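Local coordinates for protein probable arabinosyltransferase B (Mycobacterium tuberculosis H37Rv, PDB 7BVF) that transfers arabinose units to polymerise the arabinan of mycobacterial cell-wall arabinogalactan, working in the cell membrane, at residues F276-A281 with A383-A388; F285-W290 with V390-W395; F158-G163 with P171-F176. All coordinates share one frame; numbering follows the deposited sequence.

Contact 1. Residues F276-A281 with A383-A388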
ATOM      1  N   PHE A 276      30.452  -8.823  40.594  1.00 37.26           N
ATOM      2  CA  PHE A 276      30.588  -9.036  39.162  1.00 37.26           C
ATOM      3  C   PHE A 276      30.039 -10.414  38.831  1.00 37.26           C
ATOM      4  O   PHE A 276      30.198 -11.355  39.613  1.00 37.26           O
ATOM      5  CB  PHE A 276      32.045  -8.917  38.717  1.00 37.26           C
ATOM      6  CG  PHE A 276      32.208  -8.690  37.247  1.00 37.26           C
ATOM      7  CD1 PHE A 276      31.902  -7.465  36.687  1.00 37.26           C
ATOM      8  CD2 PHE A 276      32.671  -9.700  36.426  1.00 37.26           C
ATOM      9  CE1 PHE A 276      32.052  -7.254  35.336  1.00 37.26           C
ATOM     10  CE2 PHE A 276      32.822  -9.495  35.075  1.00 37.26           C
ATOM     11  CZ  PHE A 276      32.513  -8.271  34.529  1.00 37.26           C
ATOM     12  N   THR A 277      29.393 -10.535  37.675  1.00 31.81           N
ATOM     13  CA  THR A 277      28.638 -11.736  37.363  1.00 31.81           C
ATOM     14  C   THR A 277      28.876 -12.144  35.915  1.00 31.81           C
ATOM     15  O   THR A 277      29.270 -11.336  35.068  1.00 31.81           O
ATOM     16  CB  THR A 277      27.142 -11.521  37.617  1.00 31.81           C
ATOM     17  OG1 THR A 277      26.975 -10.733  38.799  1.00 31.81           O
ATOM     18  CG2 THR A 277      26.434 -12.848  37.825  1.00 31.81           C
ATOM     19  N   LEU A 278      28.635 -13.429  35.648  1.00 27.70           N
ATOM     20  CA  LEU A 278      28.745 -13.946  34.291  1.00 27.70           C
ATOM     21  C   LEU A 278      27.822 -13.205  33.336  1.00 27.70           C
ATOM     22  O   LEU A 278      28.164 -13.020  32.163  1.00 27.70           O
ATOM     23  CB  LEU A 278      28.432 -15.441  34.283  1.00 27.70           C
ATOM     24  CG  LEU A 278      28.813 -16.230  33.035  1.00 27.70           C
ATOM     25  CD1 LEU A 278      30.318 -16.271  32.863  1.00 27.70           C
ATOM     26  CD2 LEU A 278      28.246 -17.633  33.115  1.00 27.70           C
ATOM     27  N   THR A 279      26.659 -12.765  33.816  1.00 24.73           N
ATOM     28  CA  THR A 279      25.765 -11.978  32.974  1.00 24.73           C
ATOM     29  C   THR A 279      26.416 -10.664  32.568  1.00 24.73           C
ATOM     30  O   THR A 279      26.338 -10.254  31.403  1.00 24.73           O
ATOM     31  CB  THR A 279      24.450 -11.718  33.705  1.00 24.73           C
ATOM     32  OG1 THR A 279      23.922 -12.954  34.191  1.00 24.73           O
ATOM     33  CG2 THR A 279      23.448 -11.099  32.768  1.00 24.73           C
ATOM     34  N   ASP A 280      27.071  -9.992  33.517  1.00 26.39           N
ATOM     35  CA  ASP A 280      27.764  -8.748  33.205  1.00 26.39           C
ATOM     36  C   ASP A 280      28.891  -8.983  32.214  1.00 26.39           C
ATOM     37  O   ASP A 280      29.083  -8.192  31.284  1.00 26.39           O
ATOM     38  CB  ASP A 280      28.306  -8.117  34.483  1.00 26.39           C
ATOM     39  CG  ASP A 280      27.243  -7.937  35.531  1.00 26.39           C
ATOM     40  OD1 ASP A 280      26.129  -7.515  35.170  1.00 26.39           O
ATOM     41  OD2 ASP A 280      27.516  -8.221  36.713  1.00 26.39           O
ATOM     42  N   ALA A 281      29.655 -10.059  32.406  1.00 23.65           N
ATOM     43  CA  ALA A 281      30.729 -10.373  31.470  1.00 23.65           C
ATOM     44  C   ALA A 281      30.184 -10.587  30.063  1.00 23.65           C
ATOM     45  O   ALA A 281      30.724 -10.055  29.085  1.00 23.65           O
ATOM     46  CB  ALA A 281      31.495 -11.603  31.945  1.00 23.65           C
ATOM     47  N   ALA A 383      15.609 -14.635  35.093  1.00 20.61           N
ATOM     48  CA  ALA A 383      15.147 -13.267  34.887  1.00 20.61           C
ATOM     49  C   ALA A 383      16.287 -12.358  34.446  1.00 20.61           C
ATOM     50  O   ALA A 383      16.124 -11.547  33.525  1.00 20.61           O
ATOM     51  CB  ALA A 383      14.498 -12.738  36.162  1.00 20.61           C
ATOM     52  N   TYR A 384      17.452 -12.484  35.082  1.00 21.38           N
ATOM     53  CA  TYR A 384      18.599 -11.680  34.678  1.00 21.38           C
ATOM     54  C   TYR A 384      19.054 -12.037  33.272  1.00 21.38           C
ATOM     55  O   TYR A 384      19.390 -11.150  32.478  1.00 21.38           O
ATOM     56  CB  TYR A 384      19.737 -11.855  35.678  1.00 21.38           C
ATOM     57  CG  TYR A 384      19.591 -10.966  36.885  1.00 21.38           C
ATOM     58  CD1 TYR A 384      20.216  -9.734  36.941  1.00 21.38           C
ATOM     59  CD2 TYR A 384      18.806 -11.350  37.959  1.00 21.38           C
ATOM     60  CE1 TYR A 384      20.073  -8.915  38.035  1.00 21.38           C
ATOM     61  CE2 TYR A 384      18.656 -10.536  39.058  1.00 21.38           C
ATOM     62  CZ  TYR A 384      19.292  -9.321  39.091  1.00 21.38           C
ATOM     63  OH  TYR A 384      19.151  -8.506  40.187  1.00 21.38           O
ATOM     64  N   TRP A 385      19.055 -13.327  32.936  1.00 19.15           N
ATOM     65  CA  TRP A 385      19.447 -13.713  31.585  1.00 19.15           C
ATOM     66  C   TRP A 385      18.446 -13.213  30.552  1.00 19.15           C
ATOM     67  O   TRP A 385      18.839 -12.792  29.459  1.00 19.15           O
ATOM     68  CB  TRP A 385      19.614 -15.224  31.500  1.00 19.15           C
ATOM     69  CG  TRP A 385      20.920 -15.682  32.041  1.00 19.15           C
ATOM     70  CD1 TRP A 385      21.143 -16.276  33.243  1.00 19.15           C
ATOM     71  CD2 TRP A 385      22.195 -15.567  31.407  1.00 19.15           C
ATOM     72  NE1 TRP A 385      22.479 -16.548  33.396  1.00 19.15           N
ATOM     73  CE2 TRP A 385      23.146 -16.120  32.279  1.00 19.15           C
ATOM     74  CE3 TRP A 385      22.625 -15.052  30.181  1.00 19.15           C
ATOM     75  CZ2 TRP A 385      24.499 -16.176  31.967  1.00 19.15           C
ATOM     76  CZ3 TRP A 385      23.964 -15.106  29.875  1.00 19.15           C
ATOM     77  CH2 TRP A 385      24.886 -15.664  30.762  1.00 19.15           C
ATOM     78  N   ALA A 386      17.154 -13.224  30.883  1.00 17.73           N
ATOM     79  CA  ALA A 386      16.153 -12.707  29.959  1.00 17.73           C
ATOM     80  C   ALA A 386      16.334 -11.216  29.732  1.00 17.73           C
ATOM     81  O   ALA A 386      16.276 -10.745  28.591  1.00 17.73           O
ATOM     82  CB  ALA A 386      14.751 -12.998  30.485  1.00 17.73           C
ATOM     83  N   ALA A 387      16.559 -10.458  30.806  1.00 18.08           N
ATOM     84  CA  ALA A 387      16.789  -9.025  30.660  1.00 18.08           C
ATOM     85  C   ALA A 387      18.013  -8.752  29.795  1.00 18.08           C
ATOM     86  O   ALA A 387      17.961  -7.935  28.868  1.00 18.08           O
ATOM     87  CB  ALA A 387      16.941  -8.374  32.033  1.00 18.08           C
ATOM     88  N   ALA A 388      19.121  -9.442  30.075  1.00 16.97           N
ATOM     89  CA  ALA A 388      20.346  -9.235  29.307  1.00 16.97           C
ATOM     90  C   ALA A 388      20.134  -9.540  27.831  1.00 16.97           C
ATOM     91  O   ALA A 388      20.509  -8.746  26.958  1.00 16.97           O
ATOM     92  CB  ALA A 388      21.465 -10.104  29.871  1.00 16.97           C
TER
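This is a helix-helix contact in the GT-C-type membrane domain: T279, in the first turn of helix 278-293, lies against W385 and A388 of helix 381-395. The backbones come nearest at T279 and W385, whose CA atoms are 6.7 Å apart. T279 carries most of its helix's share of the interface, using its two branches on different partners. A chi1 of -52° keeps OG1 beside the backbone N and leaves CG2 anti to it; the methyl T279 CG2 meets A388 CB at 3.6 Å, with the backbone O of Y384 close by. The hydroxyl sits over one face of the W385 indole, displaced toward the rim; T279 OG1 is 3.8 Å from W385 CE2. This is contact with the flat of the ring, and T279 OG1 makes no hydrogen bond with W385 NE1. L278 reaches the same indole from another direction, its CD2 lying 4.2 Å from W385 CZ2 at the ring edge, near the plane. This is the more exposed flank of the contact, whereas T279 and A388 are buried; W362 of helix 353-369 lies against both of them.

D280, one residue on, takes no part in the contact but is held by its own partners: OD2 makes a salt bridge with R367, OD1 accepts from W362 NE1, and OD2 is also weakly bonded to the backbone N and OG1 of T277, the N-cap residue. A383, A386 and A387 pack on helix 603-613, so helix 381-395 lies between the two. Small residues at the closest approach and a tryptophan beside them join two helices of the multi-helix membrane bundle of a GT-C-type transferase.

Contact 2. Residues F285-W290 with V390-W395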
ATOM      1  N   PHE A 285      31.023  -8.141  26.837  1.00 20.89           N
ATOM      2  CA  PHE A 285      31.680  -8.706  25.664  1.00 20.89           C
ATOM      3  C   PHE A 285      30.816  -8.555  24.418  1.00 20.89           C
ATOM      4  O   PHE A 285      31.324  -8.216  23.344  1.00 20.89           O
ATOM      5  CB  PHE A 285      32.021 -10.171  25.908  1.00 20.89           C
ATOM      6  CG  PHE A 285      32.582 -10.870  24.707  1.00 20.89           C
ATOM      7  CD1 PHE A 285      33.822 -10.520  24.203  1.00 20.89           C
ATOM      8  CD2 PHE A 285      31.874 -11.885  24.086  1.00 20.89           C
ATOM      9  CE1 PHE A 285      34.341 -11.165  23.099  1.00 20.89           C
ATOM     10  CE2 PHE A 285      32.389 -12.534  22.982  1.00 20.89           C
ATOM     11  CZ  PHE A 285      33.623 -12.174  22.489  1.00 20.89           C
ATOM     12  N   GLY A 286      29.509  -8.789  24.539  1.00 18.46           N
ATOM     13  CA  GLY A 286      28.617  -8.649  23.406  1.00 18.46           C
ATOM     14  C   GLY A 286      28.348  -7.223  22.987  1.00 18.46           C
ATOM     15  O   GLY A 286      27.841  -7.011  21.883  1.00 18.46           O
ATOM     16  N   PHE A 287      28.648  -6.248  23.842  1.00 18.38           N
ATOM     17  CA  PHE A 287      28.613  -4.857  23.402  1.00 18.38           C
ATOM     18  C   PHE A 287      29.908  -4.478  22.695  1.00 18.38           C
ATOM     19  O   PHE A 287      29.884  -3.852  21.628  1.00 18.38           O
ATOM     20  CB  PHE A 287      28.364  -3.927  24.590  1.00 18.38           C
ATOM     21  CG  PHE A 287      26.923  -3.564  24.781  1.00 18.38           C
ATOM     22  CD1 PHE A 287      26.309  -2.658  23.945  1.00 18.38           C
ATOM     23  CD2 PHE A 287      26.181  -4.133  25.794  1.00 18.38           C
ATOM     24  CE1 PHE A 287      24.986  -2.332  24.117  1.00 18.38           C
ATOM     25  CE2 PHE A 287      24.856  -3.807  25.966  1.00 18.38           C
ATOM     26  CZ  PHE A 287      24.260  -2.907  25.127  1.00 18.38           C
ATOM     27  N   LEU A 288      31.048  -4.862  23.272  1.00 17.57           N
ATOM     28  CA  LEU A 288      32.329  -4.498  22.679  1.00 17.57           C
ATOM     29  C   LEU A 288      32.560  -5.192  21.345  1.00 17.57           C
ATOM     30  O   LEU A 288      33.228  -4.633  20.471  1.00 17.57           O
ATOM     31  CB  LEU A 288      33.467  -4.822  23.643  1.00 17.57           C
ATOM     32  CG  LEU A 288      33.529  -3.981  24.915  1.00 17.57           C
ATOM     33  CD1 LEU A 288      34.828  -4.234  25.650  1.00 17.57           C
ATOM     34  CD2 LEU A 288      33.376  -2.511  24.593  1.00 17.57           C
ATOM     35  N   LEU A 289      32.030  -6.400  21.165  1.00 16.26           N
ATOM     36  CA  LEU A 289      32.198  -7.090  19.891  1.00 16.26           C
ATOM     37  C   LEU A 289      31.334  -6.462  18.808  1.00 16.26           C
ATOM     38  O   LEU A 289      31.792  -6.256  17.677  1.00 16.26           O
ATOM     39  CB  LEU A 289      31.863  -8.568  20.061  1.00 16.26           C
ATOM     40  CG  LEU A 289      32.041  -9.502  18.870  1.00 16.26           C
ATOM     41  CD1 LEU A 289      33.510  -9.746  18.597  1.00 16.26           C
ATOM     42  CD2 LEU A 289      31.327 -10.805  19.141  1.00 16.26           C
ATOM     43  N   TRP A 290      30.079  -6.155  19.135  1.00 14.81           N
ATOM     44  CA  TRP A 290      29.178  -5.541  18.173  1.00 14.81           C
ATOM     45  C   TRP A 290      29.583  -4.120  17.826  1.00 14.81           C
ATOM     46  O   TRP A 290      29.236  -3.640  16.745  1.00 14.81           O
ATOM     47  CB  TRP A 290      27.752  -5.552  18.712  1.00 14.81           C
ATOM     48  CG  TRP A 290      26.719  -5.267  17.683  1.00 14.81           C
ATOM     49  CD1 TRP A 290      26.000  -4.123  17.543  1.00 14.81           C
ATOM     50  CD2 TRP A 290      26.278  -6.146  16.646  1.00 14.81           C
ATOM     51  NE1 TRP A 290      25.139  -4.231  16.483  1.00 14.81           N
ATOM     52  CE2 TRP A 290      25.290  -5.467  15.915  1.00 14.81           C
ATOM     53  CE3 TRP A 290      26.623  -7.443  16.264  1.00 14.81           C
ATOM     54  CZ2 TRP A 290      24.647  -6.037  14.828  1.00 14.81           C
ATOM     55  CZ3 TRP A 290      25.985  -8.003  15.188  1.00 14.81           C
ATOM     56  CH2 TRP A 290      25.008  -7.304  14.481  1.00 14.81           C
ATOM     57  N   VAL A 390      17.337  -9.780  26.008  1.00 17.30           N
ATOM     58  CA  VAL A 390      16.412  -8.901  25.304  1.00 17.30           C
ATOM     59  C   VAL A 390      17.038  -7.529  25.089  1.00 17.30           C
ATOM     60  O   VAL A 390      16.850  -6.909  24.036  1.00 17.30           O
ATOM     61  CB  VAL A 390      15.073  -8.810  26.056  1.00 17.30           C
ATOM     62  CG1 VAL A 390      14.149  -7.841  25.360  1.00 17.30           C
ATOM     63  CG2 VAL A 390      14.426 -10.170  26.124  1.00 17.30           C
ATOM     64  N   LEU A 391      17.812  -7.042  26.063  1.00 17.73           N
ATOM     65  CA  LEU A 391      18.522  -5.781  25.868  1.00 17.73           C
ATOM     66  C   LEU A 391      19.478  -5.872  24.690  1.00 17.73           C
ATOM     67  O   LEU A 391      19.538  -4.961  23.859  1.00 17.73           O
ATOM     68  CB  LEU A 391      19.274  -5.400  27.140  1.00 17.73           C
ATOM     69  CG  LEU A 391      20.248  -4.224  27.080  1.00 17.73           C
ATOM     70  CD1 LEU A 391      19.522  -2.903  27.210  1.00 17.73           C
ATOM     71  CD2 LEU A 391      21.288  -4.360  28.165  1.00 17.73           C
ATOM     72  N   LEU A 392      20.215  -6.979  24.586  1.00 17.17           N
ATOM     73  CA  LEU A 392      21.142  -7.141  23.470  1.00 17.17           C
ATOM     74  C   LEU A 392      20.406  -7.193  22.137  1.00 17.17           C
ATOM     75  O   LEU A 392      20.760  -6.478  21.194  1.00 17.17           O
ATOM     76  CB  LEU A 392      21.987  -8.397  23.662  1.00 17.17           C
ATOM     77  CG  LEU A 392      23.239  -8.231  24.513  1.00 17.17           C
ATOM     78  CD1 LEU A 392      24.074  -9.489  24.463  1.00 17.17           C
ATOM     79  CD2 LEU A 392      24.037  -7.040  24.042  1.00 17.17           C
ATOM     80  N   THR A 393      19.392  -8.052  22.024  1.00 18.18           N
ATOM     81  CA  THR A 393      18.727  -8.207  20.734  1.00 18.18           C
ATOM     82  C   THR A 393      17.834  -7.030  20.369  1.00 18.18           C
ATOM     83  O   THR A 393      17.386  -6.958  19.223  1.00 18.18           O
ATOM     84  CB  THR A 393      17.905  -9.495  20.691  1.00 18.18           C
ATOM     85  OG1 THR A 393      16.747  -9.357  21.520  1.00 18.18           O
ATOM     86  CG2 THR A 393      18.729 -10.673  21.156  1.00 18.18           C
ATOM     87  N   ALA A 394      17.554  -6.115  21.296  1.00 18.78           N
ATOM     88  CA  ALA A 394      16.855  -4.890  20.937  1.00 18.78           C
ATOM     89  C   ALA A 394      17.790  -3.709  20.723  1.00 18.78           C
ATOM     90  O   ALA A 394      17.391  -2.733  20.081  1.00 18.78           O
ATOM     91  CB  ALA A 394      15.824  -4.530  22.010  1.00 18.78           C
ATOM     92  N   TRP A 395      19.015  -3.772  21.242  1.00 18.49           N
ATOM     93  CA  TRP A 395      20.010  -2.740  21.001  1.00 18.49           C
ATOM     94  C   TRP A 395      20.857  -3.008  19.767  1.00 18.49           C
ATOM     95  O   TRP A 395      21.476  -2.078  19.244  1.00 18.49           O
ATOM     96  CB  TRP A 395      20.924  -2.617  22.224  1.00 18.49           C
ATOM     97  CG  TRP A 395      21.631  -1.310  22.353  1.00 18.49           C
ATOM     98  CD1 TRP A 395      22.791  -0.942  21.742  1.00 18.49           C
ATOM     99  CD2 TRP A 395      21.234  -0.201  23.160  1.00 18.49           C
ATOM    100  NE1 TRP A 395      23.137   0.332  22.113  1.00 18.49           N
ATOM    101  CE2 TRP A 395      22.195   0.809  22.983  1.00 18.49           C
ATOM    102  CE3 TRP A 395      20.153   0.039  24.011  1.00 18.49           C
ATOM    103  CZ2 TRP A 395      22.107   2.036  23.624  1.00 18.49           C
ATOM    104  CZ3 TRP A 395      20.070   1.256  24.645  1.00 18.49           C
ATOM    105  CH2 TRP A 395      21.040   2.240  24.450  1.00 18.49           C
TER
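F287 carries most of this contact, its ring pushed from helix 278-293 in among L391, L392 and W395 of helix 381-395. Three approaches hold it. L392 CD2 sits over one face as a CH-pi contact, 4.2 Å from the centroid of the F287 ring. The edge of F287 is turned to the face of W395 in a T-shaped pair, with F287 CE1 3.5 Å from W395 CD1 and the planes at 70°. L391 CD2 adds an apolar touch at another part of the F287 edge, 4.2 Å from CE2. W395 CG stands anti to its backbone N (chi1 -158°), which presents the indole face to the F287 edge. L355 and L359 of helix 353-369 also lie against F287, so the ring is packed against helices 381-395 and 353-369. Partly exposed G286, with only backbone to offer, lets L392 come close.

The W290 side is looser: its indole falls short of 390-395 and bonds through NE1 to M396 O. The segment axes run 11.1 Å apart and only 15° from parallel, a spacing bridged by large side chains. Aromatic and leucine packing between nearly parallel helices suits the apolar interior of a GT-C membrane domain.

Contact 3. Residues F158-G163 with P171-F176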
ATOM      1  N   PHE A 158       7.374  43.902 -11.149  1.00 34.00           N
ATOM      2  CA  PHE A 158       7.078  44.816 -12.242  1.00 34.00           C
ATOM      3  C   PHE A 158       8.329  45.129 -13.065  1.00 34.00           C
ATOM      4  O   PHE A 158       9.456  44.893 -12.634  1.00 34.00           O
ATOM      5  CB  PHE A 158       6.445  46.083 -11.678  1.00 34.00           C
ATOM      6  CG  PHE A 158       5.505  45.814 -10.539  1.00 34.00           C
ATOM      7  CD1 PHE A 158       4.357  45.073 -10.738  1.00 34.00           C
ATOM      8  CD2 PHE A 158       5.780  46.273  -9.267  1.00 34.00           C
ATOM      9  CE1 PHE A 158       3.494  44.807  -9.704  1.00 34.00           C
ATOM     10  CE2 PHE A 158       4.916  46.009  -8.225  1.00 34.00           C
ATOM     11  CZ  PHE A 158       3.772  45.274  -8.447  1.00 34.00           C
ATOM     12  N   ALA A 159       8.113  45.676 -14.270  1.00 34.89           N
ATOM     13  CA  ALA A 159       9.175  45.776 -15.272  1.00 34.89           C
ATOM     14  C   ALA A 159       9.420  47.166 -15.847  1.00 34.89           C
ATOM     15  O   ALA A 159      10.494  47.373 -16.422  1.00 34.89           O
ATOM     16  CB  ALA A 159       8.898  44.824 -16.439  1.00 34.89           C
ATOM     17  N   ASN A 160       8.457  48.086 -15.797  1.00 40.79           N
ATOM     18  CA  ASN A 160       8.709  49.527 -15.879  1.00 40.79           C
ATOM     19  C   ASN A 160       9.756  49.990 -16.894  1.00 40.79           C
ATOM     20  O   ASN A 160      10.798  50.514 -16.496  1.00 40.79           O
ATOM     21  CB  ASN A 160       9.106  50.049 -14.496  1.00 40.79           C
ATOM     22  CG  ASN A 160       9.104  51.565 -14.420  1.00 40.79           C
ATOM     23  OD1 ASN A 160       8.597  52.240 -15.313  1.00 40.79           O
ATOM     24  ND2 ASN A 160       9.680  52.105 -13.354  1.00 40.79           N
ATOM     25  N   PHE A 161       9.529  49.797 -18.192  1.00 44.24           N
ATOM     26  CA  PHE A 161      10.417  50.417 -19.177  1.00 44.24           C
ATOM     27  C   PHE A 161      10.280  51.932 -19.080  1.00 44.24           C
ATOM     28  O   PHE A 161       9.253  52.493 -19.473  1.00 44.24           O
ATOM     29  CB  PHE A 161      10.103  49.966 -20.603  1.00 44.24           C
ATOM     30  CG  PHE A 161      10.398  48.517 -20.890  1.00 44.24           C
ATOM     31  CD1 PHE A 161      10.758  47.636 -19.891  1.00 44.24           C
ATOM     32  CD2 PHE A 161      10.347  48.050 -22.190  1.00 44.24           C
ATOM     33  CE1 PHE A 161      11.020  46.310 -20.184  1.00 44.24           C
ATOM     34  CE2 PHE A 161      10.617  46.732 -22.483  1.00 44.24           C
ATOM     35  CZ  PHE A 161      10.953  45.862 -21.481  1.00 44.24           C
ATOM     36  N   VAL A 162      11.309  52.605 -18.561  1.00 47.25           N
ATOM     37  CA  VAL A 162      11.280  54.065 -18.521  1.00 47.25           C
ATOM     38  C   VAL A 162      11.350  54.618 -19.942  1.00 47.25           C
ATOM     39  O   VAL A 162      11.828  53.963 -20.873  1.00 47.25           O
ATOM     40  CB  VAL A 162      12.424  54.607 -17.648  1.00 47.25           C
ATOM     41  CG1 VAL A 162      12.237  56.083 -17.354  1.00 47.25           C
ATOM     42  CG2 VAL A 162      12.500  53.832 -16.354  1.00 47.25           C
ATOM     43  N   GLY A 163      10.853  55.840 -20.112  1.00 56.11           N
ATOM     44  CA  GLY A 163      10.832  56.440 -21.429  1.00 56.11           C
ATOM     45  C   GLY A 163       9.521  56.232 -22.156  1.00 56.11           C
ATOM     46  O   GLY A 163       8.572  56.999 -21.973  1.00 56.11           O
ATOM     47  N   PRO A 171       3.212  54.543 -18.687  1.00 63.54           N
ATOM     48  CA  PRO A 171       4.646  54.428 -18.984  1.00 63.54           C
ATOM     49  C   PRO A 171       5.164  52.990 -19.056  1.00 63.54           C
ATOM     50  O   PRO A 171       6.236  52.672 -18.539  1.00 63.54           O
ATOM     51  CB  PRO A 171       5.289  55.199 -17.827  1.00 63.54           C
ATOM     52  CG  PRO A 171       4.337  55.024 -16.704  1.00 63.54           C
ATOM     53  CD  PRO A 171       2.966  54.985 -17.305  1.00 63.54           C
ATOM     54  N   LEU A 172       4.405  52.120 -19.723  1.00 56.30           N
ATOM     55  CA  LEU A 172       4.794  50.733 -19.990  1.00 56.30           C
ATOM     56  C   LEU A 172       5.339  50.038 -18.741  1.00 56.30           C
ATOM     57  O   LEU A 172       6.515  49.696 -18.645  1.00 56.30           O
ATOM     58  CB  LEU A 172       5.811  50.646 -21.130  1.00 56.30           C
ATOM     59  CG  LEU A 172       5.270  50.853 -22.539  1.00 56.30           C
ATOM     60  CD1 LEU A 172       6.397  50.834 -23.547  1.00 56.30           C
ATOM     61  CD2 LEU A 172       4.255  49.769 -22.851  1.00 56.30           C
ATOM     62  N   ARG A 173       4.450  49.846 -17.779  1.00 45.59           N
ATOM     63  CA  ARG A 173       4.761  49.046 -16.606  1.00 45.59           C
ATOM     64  C   ARG A 173       4.138  47.663 -16.747  1.00 45.59           C
ATOM     65  O   ARG A 173       3.299  47.420 -17.614  1.00 45.59           O
ATOM     66  CB  ARG A 173       4.262  49.731 -15.333  1.00 45.59           C
ATOM     67  CG  ARG A 173       5.061  49.378 -14.099  1.00 45.59           C
ATOM     68  CD  ARG A 173       4.862  50.400 -13.008  1.00 45.59           C
ATOM     69  NE  ARG A 173       5.789  50.196 -11.899  1.00 45.59           N
ATOM     70  CZ  ARG A 173       5.506  49.494 -10.808  1.00 45.59           C
ATOM     71  NH1 ARG A 173       4.319  48.920 -10.675  1.00 45.59           N
ATOM     72  NH2 ARG A 173       6.411  49.365  -9.848  1.00 45.59           N
ATOM     73  N   SER A 174       4.569  46.749 -15.889  1.00 39.55           N
ATOM     74  CA  SER A 174       4.025  45.403 -15.858  1.00 39.55           C
ATOM     75  C   SER A 174       3.510  45.083 -14.460  1.00 39.55           C
ATOM     76  O   SER A 174       3.459  45.946 -13.580  1.00 39.55           O
ATOM     77  CB  SER A 174       5.060  44.376 -16.284  1.00 39.55           C
ATOM     78  OG  SER A 174       4.683  43.107 -15.787  1.00 39.55           O
ATOM     79  N   GLY A 175       3.140  43.823 -14.255  1.00 37.19           N
ATOM     80  CA  GLY A 175       2.440  43.455 -13.043  1.00 37.19           C
ATOM     81  C   GLY A 175       2.797  42.101 -12.477  1.00 37.19           C
ATOM     82  O   GLY A 175       3.975  41.775 -12.318  1.00 37.19           O
ATOM     83  N   PHE A 176       1.771  41.301 -12.188  1.00 38.22           N
ATOM     84  CA  PHE A 176       1.893  40.036 -11.477  1.00 38.22           C
ATOM     85  C   PHE A 176       2.476  40.263 -10.089  1.00 38.22           C
ATOM     86  O   PHE A 176       3.640  39.933  -9.838  1.00 38.22           O
ATOM     87  CB  PHE A 176       2.736  39.045 -12.275  1.00 38.22           C
ATOM     88  CG  PHE A 176       2.210  38.790 -13.654  1.00 38.22           C
ATOM     89  CD1 PHE A 176       0.852  38.650 -13.871  1.00 38.22           C
ATOM     90  CD2 PHE A 176       3.069  38.703 -14.735  1.00 38.22           C
ATOM     91  CE1 PHE A 176       0.361  38.420 -15.136  1.00 38.22           C
ATOM     92  CE2 PHE A 176       2.585  38.475 -16.003  1.00 38.22           C
ATOM     93  CZ  PHE A 176       1.230  38.332 -16.205  1.00 38.22           C
TER
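F158 and R173 form the larger end of this contact, the arginine laid across the phenylalanine. The side chain of R173 leaves with CG anti to the backbone N (chi1 -152°) and stays extended as far as NE, long enough to carry the guanidinium back over F158. There NH1 sits above one face of the ring, offset toward the rim and 3.3 Å from F158 CG, while F158 CB lies over the centre of the guanidinium, 3.6 Å from R173 CZ. The two planes are 38° apart, so the groups overlap at a tilt and are not stacked flat. At the ring's edge, near its plane, F158 CD1 meets G175 CA at 3.4 Å.

The segments run roughly antiparallel, 156° between their directions, as the two limbs of a loop in the concanavalin-like domain, between helix 137-140 and strand 202-214. Neither limb is a regular strand, and backbone pairing across them is sparse.

N160, the third large contributor, lies alongside the start of the arginine chain, with N160 CB 4.1 Å from R173 CG. Its backbone and that of L172 both adopt a left-handed conformation. L172 O receives a weak, bent hydrogen bond from F161 N (3.0 Å) and a CA-H...O contact from N160 CA at 3.5 Å. Between the two ends, A159 CB touches S174 CB at 3.9 Å, while S174 OG is hydrogen-bonded to I132 O of strand 131-136. A159 also leans on that strand, through I132 and L133. The ring of F161 turns from the partner limb toward L133 and V135 of the same strand, and I148 lies against it too.

In the fold
Contacts 1 and 2 join the same two helices, 278-293 and 381-395, at successive levels, their centres about 12 Å apart. Contact 1, at the start of the first helix, is only partly buried and mixes a hydroxyl and a methyl with an indole; contact 2, further along, is buried and made by aromatic rings and leucines. Helix 353-369 flanks both. Contact 3 stands about 70 Å or more away, centre to centre, on the opposite side of the chain's centre in the concanavalin-like domain. It is partly exposed, joins two limbs of one loop, and combines an arginine-phenylalanine overlap with one weak backbone hydrogen bond, where the membrane contacts rely on side chains between helices.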